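Dual function macrocyclase-peptidase POPB (Galerina marginata, PDB 5N4B) cleaves peptide bonds after proline and closes peptides into macrocycles during the biosynthesis of amanitin toxins. Local coordinates at residues Asn332-Lys337 with Ile354-Asp359; Glu74-Ser79 with Leu513-Thr518; Val131-Asn136 with Tyr173-Ser178. The protein carries 1 engineered substitution. One frame throughout, in Å; residues are numbered along the deposited sequence. Where two conformers were deposited one is given.

Contact 1: Asn332-Lys337 with Ile354-Asp359; sequences NAPQYK and IPEEKD
Glu356 reaches across to Ala333, Pro334 and Gln335, and its carboxylate lies over one face of the turn that runs from Ala333 to Tyr336. It is a type I beta turn, closed by Tyr336 N donating to Ala333 O. The chain of Glu356 leaves with CG anti to its backbone N (chi1 -172°) and stays extended, which carries the acid to the turn. OE2 takes the backbone N-H of Gln335 at 2.9 Å, almost straight (169°), on the anti side of the carboxylate. The same oxygen sits 3.2 Å from Pro334 CD, the two side chains crossing at about a right angle, while Glu356 CD rests 3.6 Å from Ala333 CB. Next along the tight part is Gln335, buried and bent at chi2. Its CB packs 3.2 Å from Glu357 O, and its NE2 donates to Lys358 O at 3.1 Å, arriving from above the carbonyl plane. Lys337 CB closes the other end, 3.4 Å from Ile354 O; its ammonium turns away to a salt bridge with Asp352.

Solvent belongs to the looser side, where Pro355, Lys358 and Asp359 point their CB atoms away from the 332-337 loop. At the carboxylate end one water donates to both Asn332 O and Glu356 OE1, 2.7 Å from the latter; at the far end another joins Glu357 N to Tyr336 O.

In the propeller, 332-337 is the turn between strands 324-329 and 337-342, where Pro334 also meets helix 536-540 of the hydrolase domain. Segment 354-359 leads into strand 361-368 of the next sheet. The acid has different work for its two oxygens, OE2 taking a peptide N-H on the face of the turn and OE1 holding water; such partners would probably stabilise its ionised form.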
loop_
_atom_site.group_PDB
_atom_site.type_symbol
_atom_site.label_atom_id
_atom_site.label_comp_id
_atom_site.label_asym_id
_atom_site.label_seq_id
_atom_site.Cartn_x
_atom_site.Cartn_y
_atom_site.Cartn_z
ATOM N N ASN A 332 -2.813 -17.003 18.998
ATOM C CA ASN A 332 -2.181 -17.005 20.319
ATOM C C ASN A 332 -0.742 -16.538 20.255
ATOM O O ASN A 332 0.090 -16.907 21.079
ATOM C CB ASN A 332 -2.234 -18.383 20.977
ATOM C CG ASN A 332 -3.615 -18.859 21.184
ATOM O OD1 ASN A 332 -4.463 -18.099 21.616
ATOM N ND2 ASN A 332 -3.862 -20.122 20.846
ATOM N N ALA A 333 -0.447 -15.612 19.328
ATOM C CA ALA A 333 0.926 -15.235 18.973
ATOM C C ALA A 333 0.928 -13.914 18.235
ATOM O O ALA A 333 1.061 -13.866 17.015
ATOM C CB ALA A 333 1.592 -16.328 18.146
ATOM N N PRO A 334 0.783 -12.820 18.967
ATOM C CA PRO A 334 0.639 -11.519 18.315
ATOM C C PRO A 334 1.809 -11.103 17.473
ATOM O O PRO A 334 1.623 -10.261 16.575
ATOM C CB PRO A 334 0.374 -10.565 19.471
ATOM C CG PRO A 334 0.859 -11.234 20.658
ATOM C CD PRO A 334 0.654 -12.723 20.425
ATOM N N GLN A 335 3.011 -11.667 17.658
ATOM C CA GLN A 335 4.159 -11.367 16.817
ATOM C C GLN A 335 4.334 -12.365 15.680
ATOM O O GLN A 335 5.323 -12.275 14.929
ATOM C CB GLN A 335 5.429 -11.324 17.662
ATOM C CG GLN A 335 5.446 -10.233 18.688
ATOM C CD GLN A 335 5.914 -8.937 18.192
ATOM O OE1 GLN A 335 5.785 -8.579 17.045
ATOM N NE2 GLN A 335 6.496 -8.163 19.118
ATOM N N TYR A 336 3.375 -13.274 15.513
ATOM C CA TYR A 336 3.330 -14.302 14.480
ATOM C C TYR A 336 4.324 -15.435 14.731
ATOM O O TYR A 336 5.296 -15.300 15.476
ATOM C CB TYR A 336 3.444 -13.701 13.076
ATOM C CG TYR A 336 2.259 -12.916 12.587
ATOM C CD1 TYR A 336 2.016 -11.619 13.020
ATOM C CD2 TYR A 336 1.363 -13.475 11.684
ATOM C CE1 TYR A 336 0.926 -10.884 12.535
ATOM C CE2 TYR A 336 0.277 -12.742 11.220
ATOM C CZ TYR A 336 0.081 -11.459 11.658
ATOM O OH TYR A 336 -0.996 -10.669 11.222
ATOM N N LYS A 337 4.076 -16.549 14.050
ATOM C CA LYS A 337 4.836 -17.794 14.197
ATOM C C LYS A 337 4.467 -18.705 13.038
ATOM O O LYS A 337 3.581 -18.391 12.256
ATOM C CB LYS A 337 4.556 -18.490 15.534
ATOM C CG LYS A 337 3.132 -18.962 15.701
ATOM C CD LYS A 337 2.910 -19.695 16.990
ATOM C CE LYS A 337 1.459 -20.056 17.204
ATOM N NZ LYS A 337 1.335 -20.878 18.475
ATOM N N ILE A 354 8.129 -22.985 13.939
ATOM C CA ILE A 354 9.044 -21.897 14.297
ATOM C C ILE A 354 8.284 -21.117 15.354
ATOM O O ILE A 354 7.263 -20.510 15.020
ATOM C CB ILE A 354 9.458 -21.040 13.096
ATOM C CG1 ILE A 354 10.291 -21.872 12.146
ATOM C CG2 ILE A 354 10.240 -19.808 13.613
ATOM C CD1 ILE A 354 10.533 -21.174 10.815
ATOM N N PRO A 355 8.707 -21.108 16.605
ATOM C CA PRO A 355 7.918 -20.467 17.664
ATOM C C PRO A 355 7.893 -18.963 17.510
ATOM O O PRO A 355 8.771 -18.366 16.905
ATOM C CB PRO A 355 8.653 -20.885 18.952
ATOM C CG PRO A 355 9.997 -21.273 18.534
ATOM C CD PRO A 355 9.892 -21.808 17.121
ATOM N N GLU A 356 6.887 -18.356 18.118
ATOM C CA GLU A 356 6.793 -16.898 18.211
ATOM C C GLU A 356 8.003 -16.322 18.913
ATOM O O GLU A 356 8.442 -16.852 19.951
ATOM C CB GLU A 356 5.534 -16.525 18.987
ATOM C CG GLU A 356 5.245 -15.049 18.980
ATOM C CD GLU A 356 4.212 -14.607 20.001
ATOM O OE1 GLU A 356 3.979 -15.362 20.970
ATOM O OE2 GLU A 356 3.680 -13.496 19.859
ATOM N N GLU A 357 8.482 -15.198 18.406
ATOM C CA GLU A 357 9.496 -14.396 19.093
ATOM C C GLU A 357 8.754 -13.282 19.807
ATOM O O GLU A 357 7.989 -12.552 19.166
ATOM C CB GLU A 357 10.461 -13.823 18.076
ATOM C CG GLU A 357 11.368 -14.835 17.497
ATOM C CD GLU A 357 12.354 -15.413 18.509
ATOM O OE1 GLU A 357 12.819 -14.655 19.380
ATOM O OE2 GLU A 357 12.639 -16.624 18.444
ATOM N N LYS A 358 8.949 -13.165 21.113
ATOM C CA LYS A 358 8.233 -12.184 21.911
ATOM C C LYS A 358 8.404 -10.791 21.344
ATOM O O LYS A 358 7.474 -9.985 21.422
ATOM C CB LYS A 358 8.724 -12.255 23.358
ATOM C CG LYS A 358 8.024 -11.349 24.364
ATOM C CD LYS A 358 8.708 -11.447 25.741
ATOM C CE LYS A 358 8.143 -10.497 26.783
ATOM N NZ LYS A 358 6.712 -10.746 27.014
ATOM N N ASP A 359 9.576 -10.487 20.833
ATOM C CA ASP A 359 9.922 -9.102 20.502
ATOM C C ASP A 359 10.421 -8.940 19.059
ATOM O O ASP A 359 11.280 -8.084 18.765
ATOM C CB ASP A 359 10.956 -8.572 21.491
ATOM C CG ASP A 359 10.400 -8.437 22.908
ATOM O OD1 ASP A 359 9.396 -7.701 23.147
ATOM O OD2 ASP A 359 10.971 -9.113 23.771
HETATM O O HOH W 1 1.911 -15.409 22.717
HETATM O O HOH W 2 7.657 -13.982 15.931
#

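Contact 2: Glu74-Ser79 with Leu513-Thr518; sequences EKFRAS and LTFLQT
The helical segments 74-79 and 513-518 run nearer antiparallel than parallel, with 133° between their N-to-C directions and axes 10.2 Å apart; they come closest at Phe76 and Thr514, whose CA atoms lie 6.9 Å from each other. Thr514 is the central residue, meeting Lys75, Phe76 and Ser79. With CG2 anti to its backbone N, the methyl group lies in the plane of the Phe76 ring, at the edge, 3.9 Å from CD1, and it also touches Lys75 CB. On its other branch OG1 nestles against Ser79, 3.2 Å from CB, while its hydrogen bond goes back along its own helix to Pro510 O. In prolyl oligopeptidases the chain ahead of the propeller is part of the alpha/beta-hydrolase domain, and here helix 68-80 packs on helix 510-519 of that domain. Beyond the threonine, Phe76 CZ approaches Phe515 CD2 at 4.5 Å, and the Phe76 ring also meets Trp716 of helix 705-722 at about a right angle. Toward the partly exposed side, Lys75 CD passes 3.7 Å from Thr518 OG1. That hydroxyl donates to Thr514 O and accepts from a water at 2.6 Å, and the same water accepts a hydrogen bond from Lys75 NZ.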
loop_
_atom_site.group_PDB
_atom_site.type_symbol
_atom_site.label_atom_id
_atom_site.label_comp_id
_atom_site.label_asym_id
_atom_site.label_seq_id
_atom_site.Cartn_x
_atom_site.Cartn_y
_atom_site.Cartn_z
ATOM N N GLU A 74 12.378 20.669 -11.276
ATOM C CA GLU A 74 13.597 20.340 -12.005
ATOM C C GLU A 74 14.476 19.401 -11.196
ATOM O O GLU A 74 15.006 18.412 -11.727
ATOM C CB GLU A 74 14.320 21.645 -12.310
ATOM C CG GLU A 74 15.641 21.533 -12.978
ATOM C CD GLU A 74 16.410 22.872 -13.133
ATOM O OE1 GLU A 74 15.846 24.016 -12.870
ATOM O OE2 GLU A 74 17.615 22.759 -13.416
ATOM N N LYS A 75 14.665 19.696 -9.907
ATOM C CA LYS A 75 15.507 18.850 -9.054
ATOM C C LYS A 75 14.872 17.471 -8.852
ATOM O O LYS A 75 15.571 16.457 -8.855
ATOM C CB LYS A 75 15.700 19.508 -7.685
ATOM C CG LYS A 75 16.472 20.832 -7.683
ATOM C CD LYS A 75 16.417 21.484 -6.278
ATOM C CE LYS A 75 17.071 22.870 -6.229
ATOM N NZ LYS A 75 18.501 22.814 -6.516
ATOM N N PHE A 76 13.559 17.421 -8.669
ATOM C CA PHE A 76 12.874 16.163 -8.373
ATOM C C PHE A 76 12.830 15.262 -9.605
ATOM O O PHE A 76 13.005 14.048 -9.495
ATOM C CB PHE A 76 11.447 16.425 -7.900
ATOM C CG PHE A 76 11.331 17.043 -6.505
ATOM C CD1 PHE A 76 12.411 17.123 -5.667
ATOM C CD2 PHE A 76 10.121 17.537 -6.083
ATOM C CE1 PHE A 76 12.262 17.629 -4.360
ATOM C CE2 PHE A 76 9.955 18.088 -4.783
ATOM C CZ PHE A 76 11.024 18.133 -3.948
ATOM N N ARG A 77 12.531 15.830 -10.768
ATOM C CA ARG A 77 12.560 15.032 -11.988
ATOM C C ARG A 77 13.923 14.400 -12.183
ATOM O O ARG A 77 14.023 13.212 -12.480
ATOM C CB ARG A 77 12.220 15.924 -13.172
ATOM C CG ARG A 77 11.920 15.173 -14.464
ATOM C CD ARG A 77 11.667 16.098 -15.661
ATOM N NE ARG A 77 10.591 17.109 -15.423
ATOM C CZ ARG A 77 10.777 18.383 -15.208
ATOM N NH1 ARG A 77 11.993 18.923 -15.186
ATOM N NH2 ARG A 77 9.721 19.167 -15.039
ATOM N N ALA A 78 14.991 15.175 -11.967
ATOM C CA ALA A 78 16.333 14.609 -12.110
ATOM C C ALA A 78 16.572 13.499 -11.101
ATOM O O ALA A 78 17.183 12.477 -11.421
ATOM C CB ALA A 78 17.376 15.711 -11.998
ATOM N N SER A 79 16.091 13.685 -9.879
ATOM C CA SER A 79 16.307 12.678 -8.844
ATOM C C SER A 79 15.613 11.364 -9.159
ATOM O O SER A 79 16.061 10.321 -8.685
ATOM C CB SER A 79 15.883 13.210 -7.471
ATOM O OG SER A 79 14.511 13.079 -7.232
ATOM N N LEU A 513 14.910 12.620 -0.294
ATOM C CA LEU A 513 16.320 12.918 -0.039
ATOM C C LEU A 513 16.745 14.224 -0.696
ATOM O O LEU A 513 17.522 14.986 -0.135
ATOM C CB LEU A 513 17.227 11.763 -0.496
ATOM C CG LEU A 513 16.981 10.440 0.239
ATOM C CD1 LEU A 513 17.979 9.417 -0.250
ATOM C CD2 LEU A 513 17.033 10.558 1.763
ATOM N N THR A 514 16.252 14.493 -1.891
ATOM C CA THR A 514 16.572 15.753 -2.555
ATOM C C THR A 514 16.068 16.933 -1.733
ATOM O O THR A 514 16.785 17.921 -1.562
ATOM C CB THR A 514 15.951 15.733 -3.944
ATOM O OG1 THR A 514 16.569 14.709 -4.719
ATOM C CG2 THR A 514 16.179 17.039 -4.660
ATOM N N PHE A 515 14.854 16.851 -1.206
ATOM C CA PHE A 515 14.361 17.911 -0.343
ATOM C C PHE A 515 15.256 18.094 0.875
ATOM O O PHE A 515 15.603 19.221 1.249
ATOM C CB PHE A 515 12.944 17.593 0.094
ATOM C CG PHE A 515 12.253 18.673 0.884
ATOM C CD1 PHE A 515 12.398 18.724 2.253
ATOM C CD2 PHE A 515 11.494 19.632 0.247
ATOM C CE1 PHE A 515 11.769 19.691 2.986
ATOM C CE2 PHE A 515 10.854 20.598 0.979
ATOM C CZ PHE A 515 10.997 20.642 2.338
ATOM N N LEU A 516 15.663 16.997 1.497
ATOM C CA LEU A 516 16.490 17.090 2.694
ATOM C C LEU A 516 17.797 17.794 2.391
ATOM O O LEU A 516 18.264 18.638 3.171
ATOM C CB LEU A 516 16.775 15.696 3.278
ATOM C CG LEU A 516 15.554 14.830 3.652
ATOM C CD1 LEU A 516 15.994 13.627 4.411
ATOM C CD2 LEU A 516 14.514 15.577 4.421
ATOM N N GLN A 517 18.434 17.424 1.301
ATOM C CA GLN A 517 19.686 18.059 0.911
ATOM C C GLN A 517 19.487 19.510 0.508
ATOM O O GLN A 517 20.276 20.370 0.901
ATOM C CB GLN A 517 20.334 17.251 -0.208
ATOM C CG GLN A 517 21.708 17.765 -0.607
ATOM C CD GLN A 517 22.472 16.860 -1.546
ATOM O OE1 GLN A 517 22.094 15.754 -1.829
ATOM N NE2 GLN A 517 23.558 17.392 -2.075
ATOM N N THR A 518 18.430 19.819 -0.206
ATOM C CA THR A 518 18.209 21.169 -0.700
ATOM C C THR A 518 18.009 22.147 0.437
ATOM O O THR A 518 18.484 23.282 0.389
ATOM C CB THR A 518 16.984 21.157 -1.619
ATOM O OG1 THR A 518 17.276 20.368 -2.804
ATOM C CG2 THR A 518 16.584 22.543 -2.068
HETATM O O HOH W 3 19.342 21.003 -4.222
#

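Contact 3: Val131-Asn136 with Tyr173-Ser178; sequences VFFDPN and YVRSTS
Phe132 and Phe133 present their rings to the strand end at Arg175-Thr177, and the arginine is the side chain to follow. Its CB points toward the 131-136 segment. CG comes next, set between the backbone N and the carbonyl carbon. CD is the atom that does the touching: it lies 3.9 Å from Phe133 CD1 and, more loosely, 4.3 Å from Phe132 CZ, lying obliquely to both rings. At chi3 (-54°) the chain bends, and everything beyond is polar. NE donates to Ser179 O just past the segment. NH1 makes a salt bridge to Asp191 and a hydrogen bond with the hydroxyl of Tyr160, and NH2 has a weak bond to Pro180 O. These partners fix the rotation of the guanidinium, whose plane stands 52° from that of the Phe133 ring. It is the aliphatic CD, not the guanidinium, that the two rings touch most closely.

Phe132 reaches further along, to the turn after the strand, where its ring meets the main chain: CE1 is 3.5 Å from Thr177 O and 3.9 Å from Ser176 O, the latter at the ring edge and near its plane. CZ meets Thr177 CA at 4.0 Å. Phe158 packs edge-to-face with Phe132 and also meets the ring of Phe133, adding strand 157-164 to the aromatic cluster.

In the backbone, Phe132 and Phe133 both face Leu110 in a classic beta bulge, where the chain turns a corner. Strand 129-133 is the last of its four-stranded sheet and strand 170-176 the third of the next, so this is part of the packing of neighbouring blades on each other that builds a beta-propeller.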
loop_
_atom_site.group_PDB
_atom_site.type_symbol
_atom_site.label_atom_id
_atom_site.label_comp_id
_atom_site.label_asym_id
_atom_site.label_seq_id
_atom_site.Cartn_x
_atom_site.Cartn_y
_atom_site.Cartn_z
ATOM N N VAL A 131 11.830 -7.025 -24.933
ATOM C CA VAL A 131 10.509 -6.758 -24.384
ATOM C C VAL A 131 9.646 -7.986 -24.552
ATOM O O VAL A 131 9.541 -8.548 -25.649
ATOM C CB VAL A 131 9.875 -5.534 -25.068
ATOM C CG1 VAL A 131 8.423 -5.362 -24.664
ATOM C CG2 VAL A 131 10.693 -4.273 -24.816
ATOM N N PHE A 132 8.958 -8.374 -23.477
ATOM C CA PHE A 132 7.868 -9.334 -23.520
ATOM C C PHE A 132 6.514 -8.649 -23.397
ATOM O O PHE A 132 5.602 -8.921 -24.191
ATOM C CB PHE A 132 8.003 -10.468 -22.460
ATOM C CG PHE A 132 6.758 -11.218 -22.268
ATOM C CD1 PHE A 132 6.178 -11.875 -23.326
ATOM C CD2 PHE A 132 6.056 -11.200 -21.073
ATOM C CE1 PHE A 132 4.972 -12.472 -23.196
ATOM C CE2 PHE A 132 4.873 -11.797 -20.942
ATOM C CZ PHE A 132 4.308 -12.458 -21.972
ATOM N N PHE A 133 6.353 -7.740 -22.443
ATOM C CA PHE A 133 5.038 -7.151 -22.214
ATOM C C PHE A 133 5.224 -5.717 -21.776
ATOM O O PHE A 133 5.738 -5.451 -20.670
ATOM C CB PHE A 133 4.233 -7.947 -21.171
ATOM C CG PHE A 133 2.836 -7.456 -20.980
ATOM C CD1 PHE A 133 1.835 -7.877 -21.841
ATOM C CD2 PHE A 133 2.510 -6.565 -19.990
ATOM C CE1 PHE A 133 0.526 -7.450 -21.709
ATOM C CE2 PHE A 133 1.153 -6.136 -19.878
ATOM C CZ PHE A 133 0.215 -6.581 -20.773
ATOM N N ASP A 134 4.822 -4.790 -22.640
ATOM C CA ASP A 134 4.930 -3.350 -22.387
ATOM C C ASP A 134 3.542 -2.811 -22.055
ATOM O O ASP A 134 2.729 -2.584 -22.966
ATOM C CB ASP A 134 5.516 -2.627 -23.596
ATOM C CG ASP A 134 5.704 -1.149 -23.361
ATOM O OD1 ASP A 134 5.202 -0.660 -22.333
ATOM O OD2 ASP A 134 6.349 -0.483 -24.208
ATOM N N PRO A 135 3.199 -2.615 -20.786
ATOM C CA PRO A 135 1.831 -2.177 -20.486
ATOM C C PRO A 135 1.525 -0.800 -21.030
ATOM O O PRO A 135 0.337 -0.426 -21.114
ATOM C CB PRO A 135 1.775 -2.209 -18.958
ATOM C CG PRO A 135 3.017 -2.602 -18.464
ATOM C CD PRO A 135 4.010 -2.775 -19.580
ATOM N N ASN A 136 2.535 -0.007 -21.389
ATOM C CA ASN A 136 2.248 1.310 -21.897
ATOM C C ASN A 136 1.525 1.236 -23.229
ATOM O O ASN A 136 0.978 2.258 -23.661
ATOM C CB ASN A 136 3.542 2.115 -22.035
ATOM C CG ASN A 136 4.281 2.277 -20.720
ATOM O OD1 ASN A 136 3.904 3.093 -19.873
ATOM N ND2 ASN A 136 5.334 1.526 -20.540
ATOM N N TYR A 173 -6.864 -10.623 -18.898
ATOM C CA TYR A 173 -6.569 -11.166 -20.210
ATOM C C TYR A 173 -5.463 -12.203 -20.076
ATOM O O TYR A 173 -4.773 -12.274 -19.049
ATOM C CB TYR A 173 -6.142 -10.052 -21.211
ATOM C CG TYR A 173 -7.222 -9.035 -21.411
ATOM C CD1 TYR A 173 -8.251 -9.273 -22.300
ATOM C CD2 TYR A 173 -7.247 -7.872 -20.675
ATOM C CE1 TYR A 173 -9.237 -8.351 -22.465
ATOM C CE2 TYR A 173 -8.255 -6.940 -20.834
ATOM C CZ TYR A 173 -9.247 -7.196 -21.747
ATOM O OH TYR A 173 -10.284 -6.276 -21.884
ATOM N N VAL A 174 -5.330 -13.051 -21.104
ATOM C CA VAL A 174 -4.346 -14.111 -21.115
ATOM C C VAL A 174 -3.668 -14.129 -22.472
ATOM O O VAL A 174 -4.334 -14.078 -23.524
ATOM C CB VAL A 174 -4.960 -15.491 -20.831
ATOM C CG1 VAL A 174 -3.865 -16.600 -20.757
ATOM C CG2 VAL A 174 -5.826 -15.457 -19.578
ATOM N N ARG A 175 -2.359 -14.259 -22.443
ATOM C CA ARG A 175 -1.592 -14.404 -23.674
ATOM C C ARG A 175 -0.486 -15.430 -23.512
ATOM O O ARG A 175 0.019 -15.684 -22.424
ATOM C CB ARG A 175 -0.982 -13.075 -24.188
ATOM C CG ARG A 175 0.136 -12.564 -23.279
ATOM C CD ARG A 175 0.498 -11.113 -23.531
ATOM N NE ARG A 175 0.821 -10.869 -24.918
ATOM C CZ ARG A 175 0.049 -10.217 -25.783
ATOM N NH1 ARG A 175 -1.103 -9.660 -25.459
ATOM N NH2 ARG A 175 0.449 -10.135 -27.034
ATOM N N SER A 176 -0.116 -16.055 -24.632
ATOM C CA SER A 176 1.025 -16.944 -24.650
ATOM C C SER A 176 2.296 -16.185 -24.306
ATOM O O SER A 176 2.499 -15.047 -24.748
ATOM C CB SER A 176 1.182 -17.521 -26.065
ATOM O OG SER A 176 2.416 -18.240 -26.122
ATOM N N THR A 177 3.189 -16.822 -23.550
ATOM C CA THR A 177 4.484 -16.243 -23.265
ATOM C C THR A 177 5.366 -16.087 -24.497
ATOM O O THR A 177 6.401 -15.413 -24.419
ATOM C CB THR A 177 5.204 -17.018 -22.150
ATOM O OG1 THR A 177 5.402 -18.413 -22.484
ATOM C CG2 THR A 177 4.374 -16.922 -20.904
ATOM N N SER A 178 5.002 -16.740 -25.592
ATOM C CA SER A 178 5.693 -16.615 -26.866
ATOM C C SER A 178 5.137 -15.496 -27.727
ATOM O O SER A 178 5.582 -15.336 -28.856
ATOM C CB SER A 178 5.560 -17.926 -27.644
ATOM O OG SER A 178 4.218 -18.128 -28.042
#

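Overall arrangement
Contacts 1 and 3 both belong to the seven-bladed beta-propeller, whereas contact 2 lies in the catalytic domain. Along the chain helix 68-80 comes first, then contact 3 between the first two blades, then contact 1 where the 315-352 sheet passes into the 361-398 sheet, and last helix 510-519. Contact 2 thus closes a loop of more than 400 residues that contains both of the others. The centres of contacts 1 and 3 are about 41 Å apart, as are those of 1 and 2; contacts 2 and 3 are nearer, at about 34 Å. The propeller is thus an insertion between two chain parts that pack together in the hydrolase domain.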